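Local structure of fructose-bisphosphate aldolase (Slackia heliotrinireducens, 4MOZ) at residues G51-E56 with I60-P65; Q74-V79 with A287-T292; G82-I87 with Q121-E126. The protein is an enzyme of the DeoC/LacD aldolase family, built as a TIM barrel of eight parallel strands ringed by helices. One frame throughout, in Å; residues are numbered along the deposited sequence. Where two conformers were deposited one is given.

Contact 1. Residues G51-E56 with I60-P65; sequences GDFYGE and ISDSDP
Asp62 leans its side chain against the backbone and ring of Phe53, where the two backbones come closest, within the loop between helix 44-47 and helix 66-74. Starting at the base, Asp62 CB lies 3.7 Å from Phe53 O. With CG set anti to the backbone N (chi1 -156°), the carboxylate is carried across to the ring, and Asp62 CG comes within 3.8 Å of Phe53 CD2. The two oxygens then part company. Asp62 OD1 approaches Phe53 CD2 obliquely at 3.5 Å, the carboxylate and ring planes being 44° apart, while Asp62 OD2 ends 3.1 Å from Asp52 O. That last pair consists of two acceptors, so each needs its own donor: OD2 is hydrogen-bonded to His274 ND1 and Asp52 O to Gln275 NE2. An aromatic suits position 53 because its flat ring stacks with His274 and takes a cation-pi contact from Lys45.

Farther along, the ring edge of Tyr54 meets Ile60, with CE1 of Tyr54 4.2 Å from CD1 of Ile60 and the two side chains running the same way. Serine suits position 63 because its hydroxyl folds back in a 2.7 Å bond from Ser63 OG to Ile60 O, which also receives Ser63 N. With no donor passing between the segments, the crowding of Asp62 OD2 and Asp52 O is probably eased by His274 and Gln275.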
ATOM      1  N   GLY C  51       5.671  15.357 -28.210  1.00 32.43           N
ATOM      2  CA  GLY C  51       6.000  16.777 -28.372  1.00 34.98           C
ATOM      3  C   GLY C  51       7.441  17.089 -28.756  1.00 33.45           C
ATOM      4  O   GLY C  51       7.695  18.035 -29.500  1.00 33.88           O
ATOM      5  N   ASP C  52       8.386  16.300 -28.250  1.00 32.69           N
ATOM      6  CA  ASP C  52       9.798  16.514 -28.562  1.00 33.00           C
ATOM      7  C   ASP C  52      10.285  15.755 -29.798  1.00 33.47           C
ATOM      8  O   ASP C  52      11.451  15.885 -30.178  1.00 34.19           O
ATOM      9  CB  ASP C  52      10.678  16.145 -27.362  1.00 32.78           C
ATOM     10  CG  ASP C  52      10.379  16.982 -26.133  1.00 33.92           C
ATOM     11  OD1 ASP C  52       9.934  18.143 -26.276  1.00 31.86           O
ATOM     12  OD2 ASP C  52      10.600  16.469 -25.016  1.00 37.35           O
ATOM     13  N   PHE C  53       9.409  14.974 -30.428  1.00 31.91           N
ATOM     14  CA  PHE C  53       9.851  14.050 -31.479  1.00 31.00           C
ATOM     15  C   PHE C  53       9.201  14.248 -32.847  1.00 31.59           C
ATOM     16  O   PHE C  53       9.633  13.644 -33.827  1.00 32.19           O
ATOM     17  CB  PHE C  53       9.697  12.602 -31.008  1.00 29.23           C
ATOM     18  CG  PHE C  53      10.488  12.293 -29.773  1.00 29.98           C
ATOM     19  CD1 PHE C  53       9.968  12.567 -28.507  1.00 30.29           C
ATOM     20  CD2 PHE C  53      11.762  11.749 -29.870  1.00 29.98           C
ATOM     21  CE1 PHE C  53      10.705  12.300 -27.362  1.00 28.77           C
ATOM     22  CE2 PHE C  53      12.501  11.470 -28.727  1.00 31.39           C
ATOM     23  CZ  PHE C  53      11.973  11.748 -27.472  1.00 30.55           C
ATOM     24  N   TYR C  54       8.173  15.090 -32.905  1.00 32.48           N
ATOM     25  CA  TYR C  54       7.479  15.403 -34.156  1.00 32.20           C
ATOM     26  C   TYR C  54       6.864  16.792 -34.071  1.00 32.96           C
ATOM     27  O   TYR C  54       6.257  17.145 -33.062  1.00 32.68           O
ATOM     28  CB  TYR C  54       6.396  14.361 -34.464  1.00 32.87           C
ATOM     29  CG  TYR C  54       5.621  14.629 -35.743  1.00 33.99           C
ATOM     30  CD1 TYR C  54       6.102  14.186 -36.976  1.00 34.64           C
ATOM     31  CD2 TYR C  54       4.408  15.326 -35.721  1.00 34.47           C
ATOM     32  CE1 TYR C  54       5.401  14.430 -38.150  1.00 35.72           C
ATOM     33  CE2 TYR C  54       3.700  15.575 -36.891  1.00 35.80           C
ATOM     34  CZ  TYR C  54       4.200  15.123 -38.102  1.00 36.76           C
ATOM     35  OH  TYR C  54       3.506  15.360 -39.270  1.00 38.98           O
ATOM     36  N   GLY C  55       7.022  17.572 -35.138  1.00 34.89           N
ATOM     37  CA  GLY C  55       6.514  18.941 -35.183  1.00 37.94           C
ATOM     38  C   GLY C  55       7.468  19.904 -35.865  1.00 38.58           C
ATOM     39  O   GLY C  55       8.530  19.507 -36.347  1.00 37.09           O
ATOM     40  N   GLU C  56       7.088  21.177 -35.896  1.00 41.39           N
ATOM     41  CA  GLU C  56       7.872  22.207 -36.572  1.00 45.25           C
ATOM     42  C   GLU C  56       9.238  22.393 -35.912  1.00 45.88           C
ATOM     43  O   GLU C  56       9.340  22.509 -34.688  1.00 44.90           O
ATOM     44  CB  GLU C  56       7.111  23.530 -36.592  1.00 51.12           C
ATOM     45  CG  GLU C  56       7.655  24.534 -37.597  1.00 60.06           C
ATOM     46  CD  GLU C  56       7.015  25.905 -37.474  1.00 72.03           C
ATOM     47  OE1 GLU C  56       5.913  26.010 -36.889  1.00 78.50           O
ATOM     48  OE2 GLU C  56       7.616  26.884 -37.973  1.00 81.03           O
ATOM     49  N   ILE C  60      12.444  15.194 -39.380  1.00 35.07           N
ATOM     50  CA  ILE C  60      11.552  14.057 -39.612  1.00 32.89           C
ATOM     51  C   ILE C  60      12.108  12.710 -39.120  1.00 33.06           C
ATOM     52  O   ILE C  60      11.342  11.828 -38.734  1.00 33.00           O
ATOM     53  CB  ILE C  60      11.089  13.977 -41.095  1.00 33.43           C
ATOM     54  CG1 ILE C  60       9.943  12.966 -41.265  1.00 34.07           C
ATOM     55  CG2 ILE C  60      12.254  13.678 -42.036  1.00 31.13           C
ATOM     56  CD1 ILE C  60       8.712  13.271 -40.431  1.00 33.17           C
ATOM     57  N   SER C  61      13.431  12.561 -39.106  1.00 33.06           N
ATOM     58  CA  SER C  61      14.047  11.321 -38.619  1.00 33.68           C
ATOM     59  C   SER C  61      13.822  11.078 -37.117  1.00 31.25           C
ATOM     60  O   SER C  61      13.901   9.940 -36.659  1.00 31.54           O
ATOM     61  CB  SER C  61      15.540  11.269 -38.967  1.00 35.63           C
ATOM     62  OG  SER C  61      16.255  12.303 -38.311  1.00 41.26           O
ATOM     63  N   ASP C  62      13.525  12.140 -36.364  1.00 30.89           N
ATOM     64  CA  ASP C  62      13.255  12.025 -34.919  1.00 31.49           C
ATOM     65  C   ASP C  62      11.908  11.356 -34.583  1.00 31.47           C
ATOM     66  O   ASP C  62      11.664  10.967 -33.435  1.00 31.70           O
ATOM     67  CB  ASP C  62      13.347  13.396 -34.239  1.00 30.44           C
ATOM     68  CG  ASP C  62      13.659  13.296 -32.749  1.00 29.83           C
ATOM     69  OD1 ASP C  62      14.193  12.254 -32.305  1.00 30.65           O
ATOM     70  OD2 ASP C  62      13.382  14.273 -32.018  1.00 30.77           O
ATOM     71  N   SER C  63      11.041  11.215 -35.583  1.00 30.94           N
ATOM     72  CA  SER C  63       9.769  10.532 -35.386  1.00 31.86           C
ATOM     73  C   SER C  63       9.924   9.006 -35.291  1.00 30.67           C
ATOM     74  O   SER C  63       9.007   8.320 -34.860  1.00 35.28           O
ATOM     75  CB  SER C  63       8.774  10.913 -36.481  1.00 34.16           C
ATOM     76  OG  SER C  63       9.234  10.468 -37.738  1.00 36.37           O
ATOM     77  N   ASP C  64      11.079   8.481 -35.687  1.00 28.30           N
ATOM     78  CA  ASP C  64      11.383   7.060 -35.510  1.00 29.74           C
ATOM     79  C   ASP C  64      12.298   6.908 -34.293  1.00 28.59           C
ATOM     80  O   ASP C  64      13.380   7.481 -34.264  1.00 28.35           O
ATOM     81  CB  ASP C  64      12.056   6.491 -36.770  1.00 30.24           C
ATOM     82  CG  ASP C  64      12.291   4.977 -36.705  1.00 34.12           C
ATOM     83  OD1 ASP C  64      12.263   4.367 -35.614  1.00 30.48           O
ATOM     84  OD2 ASP C  64      12.515   4.386 -37.780  1.00 43.18           O
ATOM     85  N   PRO C  65      11.861   6.141 -33.281  1.00 29.03           N
ATOM     86  CA  PRO C  65      12.633   5.945 -32.047  1.00 29.62           C
ATOM     87  C   PRO C  65      14.029   5.346 -32.240  1.00 29.84           C
ATOM     88  O   PRO C  65      14.902   5.574 -31.401  1.00 28.09           O
ATOM     89  CB  PRO C  65      11.765   4.984 -31.239  1.00 29.32           C
ATOM     90  CG  PRO C  65      10.384   5.238 -31.732  1.00 30.13           C
ATOM     91  CD  PRO C  65      10.533   5.510 -33.197  1.00 29.32           C
TER

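Contact 2. Residues Q74-V79 with A287-T292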
ATOM      1  N   GLN C  74      26.525   5.979 -33.044  1.00 34.92           N
ATOM      2  CA  GLN C  74      27.416   6.641 -33.998  1.00 34.37           C
ATOM      3  C   GLN C  74      28.077   7.885 -33.420  1.00 33.76           C
ATOM      4  O   GLN C  74      29.157   8.273 -33.855  1.00 35.86           O
ATOM      5  CB  GLN C  74      26.673   6.990 -35.287  1.00 33.18           C
ATOM      6  CG  GLN C  74      26.350   5.779 -36.142  1.00 34.86           C
ATOM      7  CD  GLN C  74      25.275   6.060 -37.169  1.00 35.70           C
ATOM      8  OE1 GLN C  74      24.278   5.344 -37.243  1.00 37.96           O
ATOM      9  NE2 GLN C  74      25.466   7.111 -37.961  1.00 40.18           N
ATOM     10  N   GLY C  75      27.420   8.511 -32.449  1.00 30.92           N
ATOM     11  CA  GLY C  75      27.999   9.655 -31.762  1.00 30.39           C
ATOM     12  C   GLY C  75      28.884   9.211 -30.615  1.00 29.65           C
ATOM     13  O   GLY C  75      29.178   8.025 -30.463  1.00 30.67           O
ATOM     14  N   VAL C  76      29.321  10.170 -29.811  1.00 31.86           N
ATOM     15  CA  VAL C  76      30.103   9.866 -28.621  1.00 32.29           C
ATOM     16  C   VAL C  76      29.315  10.363 -27.422  1.00 31.30           C
ATOM     17  O   VAL C  76      29.019  11.557 -27.314  1.00 32.20           O
ATOM     18  CB  VAL C  76      31.526  10.490 -28.663  1.00 32.43           C
ATOM     19  CG1 VAL C  76      32.295  10.179 -27.383  1.00 29.95           C
ATOM     20  CG2 VAL C  76      32.306   9.982 -29.868  1.00 29.08           C
ATOM     21  N   CYS C  77      28.953   9.429 -26.544  0.50 32.42           N
ATOM     22  CA  CYS C  77      28.188   9.723 -25.334  0.50 32.85           C
ATOM     23  C   CYS C  77      28.760   8.917 -24.174  0.50 31.02           C
ATOM     24  O   CYS C  77      29.437   7.911 -24.394  0.50 31.58           O
ATOM     25  CB  CYS C  77      26.709   9.356 -25.523  0.50 32.65           C
ATOM     26  SG  CYS C  77      25.916   9.972 -27.031  0.50 33.30           S
ATOM     27  N   GLY C  78      28.497   9.363 -22.946  1.00 30.39           N
ATOM     28  CA  GLY C  78      28.884   8.617 -21.753  1.00 29.74           C
ATOM     29  C   GLY C  78      27.866   7.521 -21.522  1.00 30.45           C
ATOM     30  O   GLY C  78      28.189   6.331 -21.616  1.00 32.88           O
ATOM     31  N   VAL C  79      26.630   7.931 -21.227  1.00 28.25           N
ATOM     32  CA  VAL C  79      25.505   7.006 -21.088  1.00 27.68           C
ATOM     33  C   VAL C  79      24.294   7.441 -21.916  1.00 27.61           C
ATOM     34  O   VAL C  79      24.084   8.637 -22.156  1.00 27.59           O
ATOM     35  CB  VAL C  79      25.046   6.817 -19.614  1.00 27.46           C
ATOM     36  CG1 VAL C  79      26.160   6.236 -18.755  1.00 27.55           C
ATOM     37  CG2 VAL C  79      24.519   8.117 -19.018  1.00 25.82           C
ATOM     38  N   ALA C 287      30.736  17.216 -30.188  1.00 28.03           N
ATOM     39  CA  ALA C 287      31.073  18.543 -29.665  1.00 27.62           C
ATOM     40  C   ALA C 287      30.932  18.604 -28.142  1.00 29.86           C
ATOM     41  O   ALA C 287      31.841  19.076 -27.447  1.00 28.65           O
ATOM     42  CB  ALA C 287      30.215  19.612 -30.325  1.00 26.43           C
ATOM     43  N   ILE C 288      29.799  18.119 -27.635  1.00 29.19           N
ATOM     44  CA  ILE C 288      29.545  18.067 -26.194  1.00 28.06           C
ATOM     45  C   ILE C 288      30.586  17.197 -25.485  1.00 28.20           C
ATOM     46  O   ILE C 288      31.187  17.626 -24.499  1.00 30.86           O
ATOM     47  CB  ILE C 288      28.118  17.565 -25.887  1.00 26.53           C
ATOM     48  CG1 ILE C 288      27.075  18.550 -26.431  1.00 26.69           C
ATOM     49  CG2 ILE C 288      27.925  17.370 -24.389  1.00 26.31           C
ATOM     50  CD1 ILE C 288      25.668  17.990 -26.486  1.00 23.29           C
ATOM     51  N   SER C 289      30.804  15.988 -26.002  1.00 28.04           N
ATOM     52  CA  SER C 289      31.772  15.051 -25.434  1.00 29.26           C
ATOM     53  C   SER C 289      33.211  15.571 -25.483  1.00 30.42           C
ATOM     54  O   SER C 289      34.028  15.216 -24.632  1.00 31.57           O
ATOM     55  CB  SER C 289      31.692  13.695 -26.140  1.00 30.89           C
ATOM     56  OG  SER C 289      30.577  12.944 -25.687  1.00 29.60           O
ATOM     57  N   ALA C 290      33.519  16.401 -26.478  1.00 30.31           N
ATOM     58  CA  ALA C 290      34.855  16.977 -26.600  1.00 31.04           C
ATOM     59  C   ALA C 290      35.131  17.952 -25.462  1.00 30.87           C
ATOM     60  O   ALA C 290      36.211  17.924 -24.872  1.00 31.22           O
ATOM     61  CB  ALA C 290      35.046  17.644 -27.953  1.00 30.09           C
ATOM     62  N   ILE C 291      34.150  18.799 -25.148  1.00 30.22           N
ATOM     63  CA  ILE C 291      34.237  19.677 -23.980  1.00 30.68           C
ATOM     64  C   ILE C 291      34.275  18.857 -22.690  1.00 31.11           C
ATOM     65  O   ILE C 291      35.176  19.024 -21.871  1.00 32.24           O
ATOM     66  CB  ILE C 291      33.069  20.685 -23.919  1.00 30.33           C
ATOM     67  CG1 ILE C 291      33.186  21.699 -25.061  1.00 30.46           C
ATOM     68  CG2 ILE C 291      33.035  21.396 -22.570  1.00 28.20           C
ATOM     69  CD1 ILE C 291      31.972  22.590 -25.232  1.00 31.12           C
ATOM     70  N   THR C 292      33.310  17.952 -22.547  1.00 31.15           N
ATOM     71  CA  THR C 292      33.067  17.240 -21.295  1.00 30.08           C
ATOM     72  C   THR C 292      34.150  16.217 -20.955  1.00 28.52           C
ATOM     73  O   THR C 292      34.609  16.150 -19.816  1.00 30.05           O
ATOM     74  CB  THR C 292      31.684  16.565 -21.331  1.00 30.05           C
ATOM     75  OG1 THR C 292      30.708  17.529 -21.741  1.00 32.87           O
ATOM     76  CG2 THR C 292      31.298  16.000 -19.968  1.00 28.97           C
TER
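Ser289, on a helix, and Val76, in the loop leading to a barrel strand, are joined by a hydrogen bond and by van der Waals packing. The hydrogen bond is short: Ser289 OG donates to Val76 O at 2.6 Å. Its approach is steep, with a C=O...donor angle of 115° and the hydroxyl standing 63° out of the carbonyl plane, so it does not follow a lone pair. The serine torsion helps, since OG anti to the carbonyl carbon, beside the backbone N (chi1 -78°), faces the loop. Thr285 O, one turn back, is a weak second acceptor that at most shares the same proton. Serine fits here because it is short enough to bring a hydroxyl to a backbone carbonyl lying close to the helix.

The packing is the work of one branch of the valine: Val76 CG1 lies 3.8 Å from Ser289 CB and 3.7 Å from Ser289 OG, beside the polar bond.

Around the pair, Thr285 OG1 bonds to Val76 N, so helix 278-294 holds the loop through both backbone polar groups of Val76. Ser289 and Cys77 also touch Met38 of strand 37-41, while on helix 278-294 Ile288 and Ile291 pack against helix 248-260. The loop from helix 66-74 to strand 79-82 is thereby fastened to the last long helix of the barrel wall.

Contact 3. Residues G82-I87 with Q121-E126; sequences GQRGLI and QLHDIE
Between Arg84 and His123 sits a water that both segments grip: it accepts from Arg84 N at 2.8 Å and is hydrogen-bonded to His123 NE2 at 2.7 Å. Arg84 opens helix 84-90 just after strand 79-82 of the barrel, where no earlier helix carbonyl is available, so the water supplies its amide's acceptor.

Beside this bridge the arginine chain passes over the imidazole. Arg84 CD rests over one ring face, 3.6 Å from the centroid of His123, a CH-pi contact, and Arg84 CB comes to 3.1 Å from His123 NE2. The chain bends at chi3, the guanidinium plane ends 85° from the ring plane, and NH1 makes a salt bridge with Asp14 of the second subunit. Arginine thus offers methylenes to the ring and a charge to the neighbour.

His123 ND1 fixes the ring's rotation, donating in the plane of its own ring and almost straight to Asp124 O at 3.1 Å, though from above the plane of that carbonyl. Asp124 is the N-cap of helix 125-132. Gln83 CG touches Leu122 CD1 at 4.2 Å. Both imidazole nitrogens have partners, and the ring supports an arginine that reaches across the subunit interface.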
ATOM      1  N   GLY C  82      17.323   5.889 -20.803  1.00 27.57           N
ATOM      2  CA  GLY C  82      15.976   5.633 -21.312  1.00 27.42           C
ATOM      3  C   GLY C  82      15.208   4.631 -20.474  1.00 26.07           C
ATOM      4  O   GLY C  82      15.786   3.955 -19.615  1.00 26.69           O
ATOM      5  N   GLN C  83      13.902   4.531 -20.725  1.00 24.16           N
ATOM      6  CA  GLN C  83      13.052   3.566 -20.024  1.00 24.84           C
ATOM      7  C   GLN C  83      13.465   2.131 -20.337  1.00 25.77           C
ATOM      8  O   GLN C  83      13.999   1.850 -21.419  1.00 25.48           O
ATOM      9  CB  GLN C  83      11.577   3.776 -20.375  1.00 25.06           C
ATOM     10  CG  GLN C  83      10.951   5.027 -19.775  1.00 25.33           C
ATOM     11  CD  GLN C  83      11.167   6.264 -20.630  1.00 26.81           C
ATOM     12  OE1 GLN C  83      11.691   6.180 -21.749  1.00 28.39           O
ATOM     13  NE2 GLN C  83      10.765   7.423 -20.107  1.00 22.94           N
ATOM     14  N   ARG C  84      13.220   1.238 -19.377  1.00 25.69           N
ATOM     15  CA  ARG C  84      13.526  -0.192 -19.502  1.00 24.90           C
ATOM     16  C   ARG C  84      12.979  -0.782 -20.803  1.00 25.08           C
ATOM     17  O   ARG C  84      13.704  -1.464 -21.531  1.00 25.03           O
ATOM     18  CB  ARG C  84      12.960  -0.950 -18.296  1.00 24.17           C
ATOM     19  CG  ARG C  84      13.365  -2.417 -18.169  1.00 23.37           C
ATOM     20  CD  ARG C  84      12.288  -3.226 -17.448  1.00 23.78           C
ATOM     21  NE  ARG C  84      11.036  -3.211 -18.206  1.00 24.82           N
ATOM     22  CZ  ARG C  84      10.703  -4.106 -19.137  1.00 23.62           C
ATOM     23  NH1 ARG C  84      11.507  -5.126 -19.417  1.00 21.22           N
ATOM     24  NH2 ARG C  84       9.554  -3.986 -19.790  1.00 23.14           N
ATOM     25  N   GLY C  85      11.706  -0.503 -21.091  1.00 24.70           N
ATOM     26  CA  GLY C  85      11.033  -1.039 -22.273  1.00 24.69           C
ATOM     27  C   GLY C  85      11.653  -0.589 -23.581  1.00 25.52           C
ATOM     28  O   GLY C  85      11.896  -1.407 -24.474  1.00 27.91           O
ATOM     29  N   LEU C  86      11.914   0.713 -23.681  1.00 24.30           N
ATOM     30  CA  LEU C  86      12.533   1.309 -24.856  1.00 24.65           C
ATOM     31  C   LEU C  86      13.881   0.654 -25.147  1.00 25.25           C
ATOM     32  O   LEU C  86      14.142   0.219 -26.276  1.00 24.44           O
ATOM     33  CB  LEU C  86      12.703   2.817 -24.653  1.00 25.03           C
ATOM     34  CG  LEU C  86      13.464   3.606 -25.722  1.00 26.03           C
ATOM     35  CD1 LEU C  86      12.660   3.708 -27.010  1.00 24.51           C
ATOM     36  CD2 LEU C  86      13.815   4.986 -25.192  1.00 28.01           C
ATOM     37  N   ILE C  87      14.721   0.582 -24.115  1.00 23.76           N
ATOM     38  CA  ILE C  87      16.011  -0.089 -24.205  1.00 25.05           C
ATOM     39  C   ILE C  87      15.855  -1.565 -24.615  1.00 27.23           C
ATOM     40  O   ILE C  87      16.587  -2.045 -25.480  1.00 28.23           O
ATOM     41  CB  ILE C  87      16.822   0.063 -22.893  1.00 25.53           C
ATOM     42  CG1 ILE C  87      17.142   1.544 -22.632  1.00 24.75           C
ATOM     43  CG2 ILE C  87      18.114  -0.736 -22.961  1.00 25.66           C
ATOM     44  CD1 ILE C  87      17.710   1.839 -21.253  1.00 24.99           C
ATOM     45  N   GLN C 121       7.921   4.808  -9.814  1.00 21.67           N
ATOM     46  CA  GLN C 121       8.801   3.731 -10.241  1.00 22.43           C
ATOM     47  C   GLN C 121       7.978   2.767 -11.090  1.00 23.65           C
ATOM     48  O   GLN C 121       6.905   2.336 -10.684  1.00 24.39           O
ATOM     49  CB  GLN C 121       9.414   3.012  -9.047  1.00 22.32           C
ATOM     50  CG  GLN C 121      10.453   1.978  -9.451  1.00 24.13           C
ATOM     51  CD  GLN C 121      11.219   1.419  -8.268  1.00 26.29           C
ATOM     52  OE1 GLN C 121      11.386   2.093  -7.248  1.00 26.85           O
ATOM     53  NE2 GLN C 121      11.698   0.184  -8.401  1.00 23.36           N
ATOM     54  N   LEU C 122       8.482   2.451 -12.276  1.00 24.64           N
ATOM     55  CA  LEU C 122       7.708   1.724 -13.280  1.00 22.31           C
ATOM     56  C   LEU C 122       7.763   0.212 -13.119  1.00 23.03           C
ATOM     57  O   LEU C 122       6.897  -0.488 -13.625  1.00 24.35           O
ATOM     58  CB  LEU C 122       8.157   2.128 -14.686  1.00 21.05           C
ATOM     59  CG  LEU C 122       8.009   3.614 -15.027  1.00 21.52           C
ATOM     60  CD1 LEU C 122       8.688   3.947 -16.352  1.00 21.41           C
ATOM     61  CD2 LEU C 122       6.545   4.045 -15.040  1.00 21.53           C
ATOM     62  N   HIS C 123       8.772  -0.283 -12.408  1.00 22.75           N
ATOM     63  CA  HIS C 123       8.972  -1.720 -12.194  1.00 24.14           C
ATOM     64  C   HIS C 123      10.032  -1.886 -11.150  1.00 23.88           C
ATOM     65  O   HIS C 123      10.721  -0.927 -10.817  1.00 26.13           O
ATOM     66  CB  HIS C 123       9.424  -2.392 -13.492  1.00 24.40           C
ATOM     67  CG  HIS C 123      10.501  -1.619 -14.214  1.00 24.71           C
ATOM     68  ND1 HIS C 123      11.794  -1.653 -13.837  1.00 22.32           N
ATOM     69  CD2 HIS C 123      10.426  -0.736 -15.290  1.00 24.50           C
ATOM     70  CE1 HIS C 123      12.514  -0.847 -14.638  1.00 22.71           C
ATOM     71  NE2 HIS C 123      11.676  -0.285 -15.526  1.00 25.49           N
ATOM     72  N   ASP C 124      10.201  -3.096 -10.630  1.00 23.40           N
ATOM     73  CA  ASP C 124      11.247  -3.329  -9.636  1.00 26.14           C
ATOM     74  C   ASP C 124      12.653  -3.348 -10.258  1.00 26.08           C
ATOM     75  O   ASP C 124      12.807  -3.418 -11.487  1.00 24.56           O
ATOM     76  CB  ASP C 124      10.973  -4.600  -8.813  1.00 26.52           C
ATOM     77  CG  ASP C 124      10.879  -5.862  -9.668  1.00 29.71           C
ATOM     78  OD1 ASP C 124      11.471  -5.921 -10.771  1.00 32.80           O
ATOM     79  OD2 ASP C 124      10.211  -6.816  -9.220  1.00 33.56           O
ATOM     80  N   ILE C 125      13.668  -3.282  -9.400  1.00 27.45           N
ATOM     81  CA  ILE C 125      15.054  -3.327  -9.846  1.00 27.61           C
ATOM     82  C   ILE C 125      15.388  -4.677 -10.484  1.00 27.21           C
ATOM     83  O   ILE C 125      16.171  -4.741 -11.428  1.00 29.60           O
ATOM     84  CB  ILE C 125      16.045  -2.977  -8.708  1.00 29.25           C
ATOM     85  CG1 ILE C 125      17.464  -2.789  -9.265  1.00 29.88           C
ATOM     86  CG2 ILE C 125      16.004  -4.014  -7.585  1.00 30.67           C
ATOM     87  CD1 ILE C 125      18.419  -2.103  -8.307  1.00 34.20           C
ATOM     88  N   GLU C 126      14.768  -5.741  -9.978  1.00 28.11           N
ATOM     89  CA  GLU C 126      14.992  -7.097 -10.479  1.00 30.10           C
ATOM     90  C   GLU C 126      14.756  -7.219 -11.983  1.00 28.22           C
ATOM     91  O   GLU C 126      15.458  -7.967 -12.657  1.00 32.92           O
ATOM     92  CB  GLU C 126      14.126  -8.109  -9.717  1.00 31.55           C
ATOM     93  CG  GLU C 126      14.640  -8.462  -8.322  1.00 36.12           C
ATOM     94  CD  GLU C 126      14.269  -7.447  -7.244  1.00 37.38           C
ATOM     95  OE1 GLU C 126      13.613  -6.424  -7.545  1.00 35.79           O
ATOM     96  OE2 GLU C 126      14.634  -7.679  -6.073  1.00 45.56           O
TER
HETATM   97  O   HOH W   1      11.874   2.003 -16.990  1.00 23.01           O

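In the fold
From the N terminus, contact 1 comes first: it closes a short turn within the loop between helix 44-47 and helix 66-74, then ends before the others begin. Helix 66-74 leads to 74-79, where contact 2 opens a loop of 207 residues that returns only at helix 278-294, past the eighth strand, joining an early and a late part of the barrel. Contact 3 is nested inside it, starting at the end of strand 79-82 and closing at 121-126, on the approach to helix 125-132; it spans strand 99-102. None of the three cross. Contacts 1 and 3, with nearest atoms about 5 Å apart, both touch the second subunit, whereas contact 2 touches no other chain.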